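Local coordinates for protein probable polyketide synthase 1 (Dictyostelium discoideum, PDB 2H84) that probably works as a polyketide synthase, its C-terminal type III domain, the part described here, extending and cyclising acyl chains, and makes only acylpyrones in vitro, at residues L161-R165 against F365-F369; I261-I265 against S303-N307. All coordinates share one frame; numbering follows the deposited sequence.

Contact 1: residues L161-R165 against F365-F369; sequences LSSLR and FEGCF
Two bent side chains meet here: Glu366 folds at chi2 and Arg165, its CG anti to the backbone N, turns at chi3 (53°), which brings carboxylate and guanidinium together side-on in a salt bridge. Arg165 NE gives a nearly straight bond to OE1 of Glu366 (2.9 Å), using that oxygen's syn lone pair. NH2 of Arg165 reaches OE2 of Glu366, also at 2.9 Å, tilted slightly from the guanidinium plane. Guanidinium and carboxylate are nearly coplanar, 19° apart, and a bond to each oxygen limits the carboxylate's rotation. Ser162 OG stands 3.1 Å from Glu366 OE2, at most a weak hydrogen bond. Nearer the strand, Leu161 CB packs on Glu366 CB, while Leu164 CD1 touches Cys368 SG at 4.0 Å. A glutamine in place of Glu366 would probably weaken the grip on Arg165, leaving a buried guanidinium without its charged mate in this chain. Arg165 also bridges to Glu148 of the second subunit, tying the pair to the dimer interface. Segment 161-165 of helix 159-171, which follows the predicted active-site Cys157, runs at 50° to segment 365-369 of strand 364-372, itself hydrogen-bonded between strands 227-236 and 353-360 of the thiolase-fold core.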
loop_
_atom_site.group_PDB
_atom_site.type_symbol
_atom_site.label_atom_id
_atom_site.label_comp_id
_atom_site.label_asym_id
_atom_site.label_seq_id
_atom_site.Cartn_x
_atom_site.Cartn_y
_atom_site.Cartn_z
ATOM N N LEU A 161 -4.406 -6.488 -10.865
ATOM C CA LEU A 161 -5.571 -7.230 -10.429
ATOM C C LEU A 161 -5.796 -7.150 -8.919
ATOM O O LEU A 161 -6.911 -7.376 -8.439
ATOM C CB LEU A 161 -5.452 -8.685 -10.886
ATOM C CG LEU A 161 -6.093 -8.958 -12.250
ATOM C CD1 LEU A 161 -6.188 -7.685 -13.069
ATOM C CD2 LEU A 161 -5.285 -10.022 -12.966
ATOM N N SER A 162 -4.750 -6.821 -8.165
ATOM C CA SER A 162 -4.892 -6.712 -6.718
ATOM C C SER A 162 -5.904 -5.624 -6.400
ATOM O O SER A 162 -6.772 -5.799 -5.546
ATOM C CB SER A 162 -3.552 -6.382 -6.065
ATOM O OG SER A 162 -2.712 -7.512 -6.088
ATOM N N SER A 163 -5.789 -4.502 -7.106
ATOM C CA SER A 163 -6.702 -3.387 -6.908
ATOM C C SER A 163 -8.110 -3.742 -7.386
ATOM O O SER A 163 -9.080 -3.506 -6.668
ATOM C CB SER A 163 -6.197 -2.142 -7.636
ATOM O OG SER A 163 -5.974 -2.401 -9.008
ATOM N N LEU A 164 -8.220 -4.323 -8.584
ATOM C CA LEU A 164 -9.529 -4.703 -9.113
ATOM C C LEU A 164 -10.209 -5.564 -8.061
ATOM O O LEU A 164 -11.366 -5.346 -7.697
ATOM C CB LEU A 164 -9.398 -5.501 -10.410
ATOM C CG LEU A 164 -10.472 -5.231 -11.446
ATOM C CD1 LEU A 164 -10.416 -6.291 -12.534
ATOM C CD2 LEU A 164 -11.841 -5.244 -10.805
ATOM N N ARG A 165 -9.466 -6.544 -7.570
ATOM C CA ARG A 165 -9.964 -7.463 -6.554
ATOM C C ARG A 165 -10.436 -6.704 -5.317
ATOM O O ARG A 165 -11.595 -6.836 -4.902
ATOM C CB ARG A 165 -8.866 -8.475 -6.182
ATOM C CG ARG A 165 -9.268 -9.487 -5.126
ATOM C CD ARG A 165 -8.322 -10.680 -5.105
ATOM N NE ARG A 165 -6.920 -10.281 -4.968
ATOM C CZ ARG A 165 -6.375 -9.780 -3.862
ATOM N NH1 ARG A 165 -7.094 -9.611 -2.763
ATOM N NH2 ARG A 165 -5.100 -9.429 -3.861
ATOM N N PHE A 365 -0.146 -15.262 -7.987
ATOM C CA PHE A 365 -0.967 -15.122 -9.179
ATOM C C PHE A 365 -2.183 -14.338 -8.775
ATOM O O PHE A 365 -2.643 -14.444 -7.641
ATOM C CB PHE A 365 -1.434 -16.480 -9.732
ATOM C CG PHE A 365 -0.319 -17.366 -10.241
ATOM C CD1 PHE A 365 -0.604 -18.664 -10.670
ATOM C CD2 PHE A 365 1.003 -16.917 -10.295
ATOM C CE1 PHE A 365 0.405 -19.506 -11.151
ATOM C CE2 PHE A 365 2.024 -17.752 -10.773
ATOM C CZ PHE A 365 1.723 -19.052 -11.201
ATOM N N GLU A 366 -2.669 -13.518 -9.697
ATOM C CA GLU A 366 -3.887 -12.754 -9.491
ATOM C C GLU A 366 -4.742 -13.157 -10.677
ATOM O O GLU A 366 -4.233 -13.293 -11.779
ATOM C CB GLU A 366 -3.621 -11.243 -9.529
ATOM C CG GLU A 366 -3.002 -10.638 -8.282
ATOM C CD GLU A 366 -3.957 -10.576 -7.092
ATOM O OE1 GLU A 366 -5.195 -10.624 -7.285
ATOM O OE2 GLU A 366 -3.459 -10.474 -5.948
ATOM N N GLY A 367 -6.028 -13.375 -10.455
ATOM C CA GLY A 367 -6.887 -13.744 -11.559
ATOM C C GLY A 367 -8.242 -13.092 -11.383
ATOM O O GLY A 367 -8.591 -12.625 -10.295
ATOM N N CYS A 368 -9.007 -13.055 -12.460
ATOM C CA CYS A 368 -10.317 -12.457 -12.409
ATOM C C CYS A 368 -11.148 -12.952 -13.589
ATOM O O CYS A 368 -10.642 -13.079 -14.703
ATOM C CB CYS A 368 -10.184 -10.945 -12.449
ATOM S SG CYS A 368 -11.682 -10.102 -12.019
ATOM N N PHE A 369 -12.421 -13.236 -13.332
ATOM C CA PHE A 369 -13.315 -13.730 -14.360
ATOM C C PHE A 369 -14.334 -12.658 -14.628
ATOM O O PHE A 369 -15.148 -12.328 -13.760
ATOM C CB PHE A 369 -13.972 -15.028 -13.887
ATOM C CG PHE A 369 -14.777 -15.728 -14.944
ATOM C CD1 PHE A 369 -16.116 -15.423 -15.117
ATOM C CD2 PHE A 369 -14.193 -16.686 -15.776
ATOM C CE1 PHE A 369 -16.866 -16.048 -16.104
ATOM C CE2 PHE A 369 -14.941 -17.325 -16.780
ATOM C CZ PHE A 369 -16.280 -17.002 -16.941
HETATM O O HOH W 1 -8.963 -9.278 -10.074
#

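Contact 2: residues I261-I265 against S303-N307; sequences IPIVI and SILMN
Ile304 CD1 is the point on which this contact centres, reaching from helix 302-311 to the first turn of helix 261-280. It meets Ile261 CG2 at 3.7 Å and lies beside the ring of Pro262, with CB of Pro262 4.1 Å from CD1 of Ile304; ring and side chain cross at about a right angle. Ile265, one turn beyond Ile261, brings its CD1 to 3.8 Å from Ile304 CG2 and completes an apolar cluster of three isoleucines and a proline. Ile304 holds CG1 anti to its carbonyl carbon (chi1 -64°), and a second bend at chi2 (-73°) carries CD1 across to the facing helix.

On the more open flank, Pro262 CG lies 4.2 Å from Ser303 CB; Asn307 also borders Pro262, but its amide is doubtfully placed. No hydrogen bond joins the two segments, so the contact is held by packing alone.

Behind this first shell, the backbone bond from Ile265 N to Ile261 O (2.9 Å) closes the opening turn of the helix and sets Ile261 and Ile265 on the same side. The proline suits this first turn, where its missing N-H costs no helical bond.

This is helix-helix packing within the C-terminal half of the thiolase fold, the side chain of Ile261 lying about 9 Å from that of the predicted active-site Cys157. The short segments run nearly parallel, 22° apart, with axes 8.7 Å from each other at closest approach. Phe359 of strand 353-360 touches both Ile265 and Ile304, placing the buried side of the helix pair against the main sheet. Leu305 packs on Trp323 and Tyr326 of helix 320-329.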
loop_
_atom_site.group_PDB
_atom_site.type_symbol
_atom_site.label_atom_id
_atom_site.label_comp_id
_atom_site.label_asym_id
_atom_site.label_seq_id
_atom_site.Cartn_x
_atom_site.Cartn_y
_atom_site.Cartn_z
ATOM N N ILE A 261 11.094 -18.136 -13.657
ATOM C CA ILE A 261 9.802 -17.477 -13.657
ATOM C C ILE A 261 8.838 -17.971 -14.746
ATOM O O ILE A 261 7.740 -18.453 -14.438
ATOM C CB ILE A 261 9.988 -15.940 -13.734
ATOM C CG1 ILE A 261 10.645 -15.450 -12.439
ATOM C CG2 ILE A 261 8.645 -15.254 -13.907
ATOM C CD1 ILE A 261 10.985 -13.997 -12.409
ATOM N N PRO A 262 9.247 -17.901 -16.025
ATOM C CA PRO A 262 8.374 -18.345 -17.118
ATOM C C PRO A 262 7.732 -19.689 -16.879
ATOM O O PRO A 262 6.516 -19.814 -16.833
ATOM C CB PRO A 262 9.305 -18.380 -18.331
ATOM C CG PRO A 262 10.329 -17.317 -17.990
ATOM C CD PRO A 262 10.592 -17.598 -16.534
ATOM N N ILE A 263 8.581 -20.694 -16.717
ATOM C CA ILE A 263 8.123 -22.052 -16.508
ATOM C C ILE A 263 7.380 -22.265 -15.183
ATOM O O ILE A 263 6.439 -23.056 -15.113
ATOM C CB ILE A 263 9.317 -23.023 -16.733
ATOM C CG1 ILE A 263 9.025 -24.425 -16.252
ATOM C CG2 ILE A 263 10.469 -22.604 -16.036
ATOM C CD1 ILE A 263 8.026 -25.061 -17.087
ATOM N N VAL A 264 7.768 -21.545 -14.138
ATOM C CA VAL A 264 7.068 -21.690 -12.873
ATOM C C VAL A 264 5.645 -21.201 -13.115
ATOM O O VAL A 264 4.707 -21.662 -12.475
ATOM C CB VAL A 264 7.684 -20.830 -11.737
ATOM C CG1 VAL A 264 6.919 -21.035 -10.428
ATOM C CG2 VAL A 264 9.131 -21.177 -11.540
ATOM N N ILE A 265 5.476 -20.236 -14.013
ATOM C CA ILE A 265 4.130 -19.739 -14.308
ATOM C C ILE A 265 3.399 -20.774 -15.154
ATOM O O ILE A 265 2.293 -21.199 -14.820
ATOM C CB ILE A 265 4.161 -18.410 -15.069
ATOM C CG1 ILE A 265 4.329 -17.267 -14.072
ATOM C CG2 ILE A 265 2.855 -18.204 -15.836
ATOM C CD1 ILE A 265 4.799 -16.006 -14.635
ATOM N N SER A 303 8.029 -14.631 -23.245
ATOM C CA SER A 303 8.209 -15.979 -22.734
ATOM C C SER A 303 7.049 -16.309 -21.824
ATOM O O SER A 303 6.471 -17.376 -21.924
ATOM C CB SER A 303 9.504 -16.089 -21.942
ATOM O OG SER A 303 10.478 -15.218 -22.472
ATOM N N ILE A 304 6.704 -15.399 -20.926
ATOM C CA ILE A 304 5.591 -15.653 -20.020
ATOM C C ILE A 304 4.262 -15.871 -20.765
ATOM O O ILE A 304 3.541 -16.838 -20.499
ATOM C CB ILE A 304 5.420 -14.482 -19.029
ATOM C CG1 ILE A 304 6.649 -14.361 -18.131
ATOM C CG2 ILE A 304 4.208 -14.700 -18.160
ATOM C CD1 ILE A 304 6.744 -15.447 -17.110
ATOM N N LEU A 305 3.941 -14.968 -21.692
ATOM C CA LEU A 305 2.703 -15.053 -22.469
ATOM C C LEU A 305 2.577 -16.360 -23.265
ATOM O O LEU A 305 1.530 -17.009 -23.272
ATOM C CB LEU A 305 2.607 -13.862 -23.420
ATOM C CG LEU A 305 2.499 -12.486 -22.792
ATOM C CD1 LEU A 305 2.313 -11.438 -23.905
ATOM C CD2 LEU A 305 1.324 -12.464 -21.831
ATOM N N MET A 306 3.654 -16.748 -23.931
ATOM C CA MET A 306 3.640 -17.970 -24.709
ATOM C C MET A 306 3.514 -19.217 -23.840
ATOM O O MET A 306 2.817 -20.150 -24.201
ATOM C CB MET A 306 4.902 -18.054 -25.556
ATOM C CG MET A 306 5.156 -16.789 -26.346
ATOM S SD MET A 306 6.108 -17.039 -27.882
ATOM C CE MET A 306 7.721 -16.466 -27.385
ATOM N N ASN A 307 4.194 -19.233 -22.696
ATOM C CA ASN A 307 4.132 -20.398 -21.815
ATOM C C ASN A 307 2.699 -20.597 -21.353
ATOM O O ASN A 307 2.218 -21.722 -21.307
ATOM C CB ASN A 307 5.041 -20.236 -20.600
ATOM C CG ASN A 307 6.482 -20.284 -20.978
ATOM O OD1 ASN A 307 7.307 -20.851 -20.332
ATOM N ND2 ASN A 307 6.779 -19.672 -22.060
#

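How the contacts relate
Following the chain from the N terminus, of the segments in contact helix 159-171 comes first, and contact 1 is completed only some 200 residues later, when strand 364-372 enters the central sheet. It thereby joins the N-terminal and C-terminal chalcone synthase family regions. Contact 2 opens and closes within that long excursion: helix 261-280 begins, strand 294-297 follows, and helix 302-311 returns alongside, a much shorter loop lying wholly in the C-terminal region. The loops are therefore nested and do not cross. Their centres lie about 18 Å apart, yet they touch through Phe365, whose CZ packs 4.0 Å from Ile265 CA, linking the strand of contact 1 to a helix of contact 2.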